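Local coordinates for DegV family protein (Thermus thermophilus, PDB 2DT8) that binds a fatty acid, seen as palmitic acid, and carries a surface zinc ion, consistent with a lipid-binding role in the DegV family, at residues A[69-72]-A[73-77]; A[104-107]-A[108-112]. All coordinates share one frame; numbering follows the deposited sequence.

Contact 1 of 2, residues A[69-72]-A[73-77]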
# COMPACT_ATOMS: atom_id res chain seq x y z
N PHE A 69 -6.22 -12.23 -13.45
CA PHE A 69 -6.04 -10.95 -14.12
C PHE A 69 -6.64 -10.95 -15.52
O PHE A 69 -7.29 -9.98 -15.92
CB PHE A 69 -4.55 -10.61 -14.21
CG PHE A 69 -4.02 -9.89 -13.02
CD1 PHE A 69 -4.40 -8.57 -12.77
CD2 PHE A 69 -3.15 -10.51 -12.14
CE1 PHE A 69 -3.92 -7.89 -11.66
CE2 PHE A 69 -2.65 -9.84 -11.02
CZ PHE A 69 -3.05 -8.52 -10.78
N ALA A 70 -6.42 -12.02 -16.28
CA ALA A 70 -6.93 -12.06 -17.65
C ALA A 70 -8.44 -11.88 -17.73
O ALA A 70 -8.94 -11.22 -18.63
CB ALA A 70 -6.52 -13.37 -18.32
N ARG A 71 -9.22 -12.54 -16.79
CA ARG A 71 -10.67 -12.35 -16.77
C ARG A 71 -11.01 -10.87 -16.59
O ARG A 71 -11.92 -10.36 -17.25
CB ARG A 71 -11.31 -13.16 -15.65
CG ARG A 71 -12.82 -12.97 -15.53
CD ARG A 71 -13.44 -13.79 -14.38
NE ARG A 71 -12.45 -14.37 -13.48
CZ ARG A 71 -11.64 -15.38 -13.82
NH1 ARG A 71 -11.84 -16.03 -14.96
NH2 ARG A 71 -10.65 -15.74 -13.02
N VAL A 72 -10.36 -10.17 -15.71
CA VAL A 72 -10.64 -8.77 -15.45
C VAL A 72 -10.24 -7.93 -16.67
O VAL A 72 -11.01 -7.08 -17.10
CB VAL A 72 -9.93 -8.31 -14.15
CG1 VAL A 72 -10.10 -6.82 -13.94
CG2 VAL A 72 -10.52 -9.07 -12.95
N TYR A 73 -9.07 -8.18 -17.25
CA TYR A 73 -8.64 -7.41 -18.41
C TYR A 73 -9.61 -7.60 -19.56
O TYR A 73 -10.00 -6.64 -20.23
CB TYR A 73 -7.23 -7.80 -18.87
CG TYR A 73 -6.11 -7.47 -17.90
CD1 TYR A 73 -6.27 -6.51 -16.90
CD2 TYR A 73 -4.86 -8.09 -18.01
CE1 TYR A 73 -5.23 -6.18 -16.04
CE2 TYR A 73 -3.82 -7.77 -17.16
CZ TYR A 73 -4.00 -6.81 -16.17
OH TYR A 73 -2.97 -6.50 -15.32
N ARG A 74 -10.06 -8.79 -19.81
CA ARG A 74 -10.95 -9.14 -20.91
C ARG A 74 -12.30 -8.42 -20.76
O ARG A 74 -12.87 -7.92 -21.72
CB ARG A 74 -11.18 -10.65 -20.95
CG ARG A 74 -12.18 -11.08 -22.02
CD ARG A 74 -12.16 -12.58 -22.27
NE ARG A 74 -12.28 -13.37 -21.05
CZ ARG A 74 -11.25 -13.94 -20.43
NH1 ARG A 74 -10.03 -13.88 -20.94
NH2 ARG A 74 -11.46 -14.59 -19.28
N GLU A 75 -12.73 -8.37 -19.49
CA GLU A 75 -14.02 -7.75 -19.24
C GLU A 75 -13.93 -6.22 -19.40
O GLU A 75 -14.80 -5.57 -19.96
CB GLU A 75 -14.49 -8.09 -17.80
CG GLU A 75 -14.97 -9.53 -17.67
CD GLU A 75 -15.24 -9.93 -16.23
OE1 GLU A 75 -14.75 -9.25 -15.30
OE2 GLU A 75 -15.94 -10.95 -16.03
N ALA A 76 -12.77 -5.73 -18.94
CA ALA A 76 -12.58 -4.29 -19.01
C ALA A 76 -12.46 -3.79 -20.46
O ALA A 76 -12.99 -2.74 -20.84
CB ALA A 76 -11.27 -3.88 -18.27
N LEU A 77 -11.76 -4.58 -21.26
CA LEU A 77 -11.56 -4.25 -22.67
C LEU A 77 -12.79 -4.40 -23.55
O LEU A 77 -12.76 -4.05 -24.72
CB LEU A 77 -10.39 -5.07 -23.23
CG LEU A 77 -9.08 -4.62 -22.57
CD1 LEU A 77 -7.95 -5.57 -22.92
CD2 LEU A 77 -8.75 -3.19 -23.03
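Phe69 and Tyr73 sit one turn apart on the inner side of helix 66-76, their side chains next to each other and pointing the same way. The rings are oblique, with planes 36° apart and centroids separated by 5.7 Å. Phe69 CD1 meets the phenol end of Tyr73, 3.6 Å from Tyr73 OH, with Tyr73 CZ the next atom at 3.8 Å. Tyr73 CG stands anti to its carbonyl carbon (chi1 -66°), which carries the ring back along the helix so that Phe69 O lies over one face, offset toward the rim, 3.4 Å from Tyr73 CG. That same carbonyl oxygen accepts Tyr73 N at 2.9 Å, the first of five successive i to i+4 backbone bonds, the last running from Leu77 N to Tyr73 O.

In the fold, this helix lies against strand 24-32, strand 82-87 and helix 95-103; Phe69 meets Val26 and Ala102, while the Tyr73 hydroxyl is hydrogen-bonded to Ser85. A phenylalanine in place of Tyr73 would probably leave the Ser85 hydroxyl without this partner and remove the oxygen that touches Phe69 CD1.

The solvent side is polar. Arg74 bends at chi3 (51°) and folds its guanidinium back over the preceding turn: Ala70 O lies over one face, and NH2 of Arg74 comes within 3.5 Å of Arg71 CA. Glu75 runs alongside Arg71, and its OE2 rests 3.8 Å from Arg71 CG, against the aliphatic part of the chain. The charged ends do not meet, Arg71 NE being 5.5 Å from Glu75 OE2.

Contact 2 of 2, residues A[104-107]-A[108-112]. With ZN (zinc ion), chain B.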
# COMPACT_ATOMS: atom_id res chain seq x y z
N GLN A 104 0.05 -10.19 -21.61
CA GLN A 104 0.52 -10.76 -22.89
C GLN A 104 -0.65 -11.28 -23.73
O GLN A 104 -0.51 -11.45 -24.95
CB GLN A 104 1.52 -11.90 -22.63
CG GLN A 104 2.86 -11.43 -22.09
CD GLN A 104 3.75 -12.57 -21.63
OE1 GLN A 104 4.70 -12.35 -20.88
NE2 GLN A 104 3.45 -13.78 -22.07
N GLU A 105 -1.79 -11.53 -23.09
CA GLU A 105 -2.96 -12.01 -23.81
C GLU A 105 -3.69 -10.92 -24.59
O GLU A 105 -4.54 -11.20 -25.43
CB GLU A 105 -3.97 -12.67 -22.85
CG GLU A 105 -3.41 -13.85 -22.07
CD GLU A 105 -4.49 -14.67 -21.38
OE1 GLU A 105 -5.68 -14.45 -21.65
OE2 GLU A 105 -4.11 -15.55 -20.56
N PHE A 106 -3.35 -9.67 -24.29
CA PHE A 106 -3.98 -8.50 -24.90
C PHE A 106 -2.83 -7.57 -25.31
O PHE A 106 -2.74 -6.43 -24.83
CB PHE A 106 -4.88 -7.81 -23.86
CG PHE A 106 -5.76 -8.78 -23.10
CD1 PHE A 106 -7.02 -9.12 -23.59
CD2 PHE A 106 -5.33 -9.34 -21.90
CE1 PHE A 106 -7.82 -10.05 -22.91
CE2 PHE A 106 -6.12 -10.27 -21.21
CZ PHE A 106 -7.38 -10.61 -21.72
N PRO A 107 -1.96 -8.04 -26.21
CA PRO A 107 -0.81 -7.24 -26.65
C PRO A 107 -1.19 -5.84 -27.14
O PRO A 107 -2.02 -5.67 -28.02
CB PRO A 107 -0.18 -8.09 -27.76
CG PRO A 107 -1.34 -8.89 -28.30
CD PRO A 107 -2.14 -9.23 -27.06
N GLY A 108 -0.47 -4.87 -26.56
CA GLY A 108 -0.78 -3.50 -26.91
C GLY A 108 -1.88 -2.78 -26.12
O GLY A 108 -1.98 -1.56 -26.12
N ARG A 109 -2.71 -3.63 -25.49
CA ARG A 109 -3.76 -3.06 -24.67
C ARG A 109 -3.73 -2.98 -23.18
O ARG A 109 -4.71 -2.57 -22.57
CB ARG A 109 -4.90 -3.86 -25.20
CG ARG A 109 -5.29 -3.56 -26.66
CD ARG A 109 -6.69 -4.06 -26.96
NE ARG A 109 -6.76 -5.52 -26.95
CZ ARG A 109 -7.89 -6.21 -26.87
NH1 ARG A 109 -9.05 -5.59 -26.71
NH2 ARG A 109 -7.85 -7.54 -26.95
N VAL A 110 -2.58 -3.38 -22.61
CA VAL A 110 -2.50 -3.35 -21.16
C VAL A 110 -1.13 -2.87 -20.74
O VAL A 110 -0.11 -3.37 -21.22
CB VAL A 110 -2.74 -4.75 -20.57
CG1 VAL A 110 -2.59 -4.69 -19.04
CG2 VAL A 110 -4.11 -5.26 -20.96
N THR A 111 -1.11 -1.89 -19.85
CA THR A 111 0.15 -1.38 -19.32
C THR A 111 0.17 -1.71 -17.84
O THR A 111 -0.68 -1.24 -17.08
CB THR A 111 0.28 0.13 -19.50
OG1 THR A 111 0.22 0.45 -20.90
CG2 THR A 111 1.61 0.63 -18.93
N VAL A 112 1.15 -2.52 -17.43
CA VAL A 112 1.29 -2.91 -16.03
C VAL A 112 2.36 -2.04 -15.39
O VAL A 112 3.48 -1.95 -15.90
CB VAL A 112 1.69 -4.39 -15.92
CG1 VAL A 112 1.90 -4.78 -14.46
CG2 VAL A 112 0.62 -5.27 -16.57
ZN ZN B . -4.83 -17.38 -20.53
O HOH W 1 -6.37 -10.20 -27.10
O HOH W 2 -0.30 -5.66 -23.25
O HOH W 3 -4.42 -7.05 -28.07
O HOH W 4 -2.99 -18.51 -20.71
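Phe106 and Arg109 are the ends of a type II beta turn, closed by Arg109 N donating to Phe106 O at 2.9 Å. On the side-chain level, Arg109 NH2 reaches the edge of the Phe106 ring, near its plane and 3.8 Å from Phe106 CD1, with the guanidinium turned 65° from the ring. Val110, the first residue of strand 110-114, sets its CG2 3.9 Å from Phe106 CB.

Gly108 occupies the third position of the turn with positive phi (87°), where a side chain would be jammed against Pro107 O. Water joins the turn to the arginine: one molecule donates to Pro107 O and accepts from Arg109 NE at 3.0 Å, and another donates to Glu105 O while accepting a weak bond from Arg109 NH2.

Farther out, the Phe106 ring packs on Tyr73 and Arg74 of helix 66-76 and on Leu77, and Arg109 pairs by backbone with Val83. Just before the turn, Glu105 extends beyond CG and binds zinc through OE2 at 2.0 Å; Glu67 and a water, 2.2 Å from the zinc, are further ligands. With two carboxylates on the metal, much of its positive charge is probably offset locally, while the guanidinium is tethered by water, firmly through NE and weakly through NH2, and merely rests against the ring edge.

How the contacts relate
Contact 1 closes before contact 2 opens, and strand 82-87 and helix 95-103 run between them. Their centres are nevertheless only 10 Å apart, both about 23 to 24 Å from the centre of the chain and on the same side of it. The loop of 104-107 lies along helix 66-76: the Phe106 ring reaches Ala70 O through CZ at 3.5 Å and Tyr73 CB through CE2 at 3.6 Å. Strand 110-114 then pairs in parallel with strand 82-87 in the six-stranded mixed sheet. The zinc ion ties the start of helix 66-76 to the loop that precedes strand 110-114.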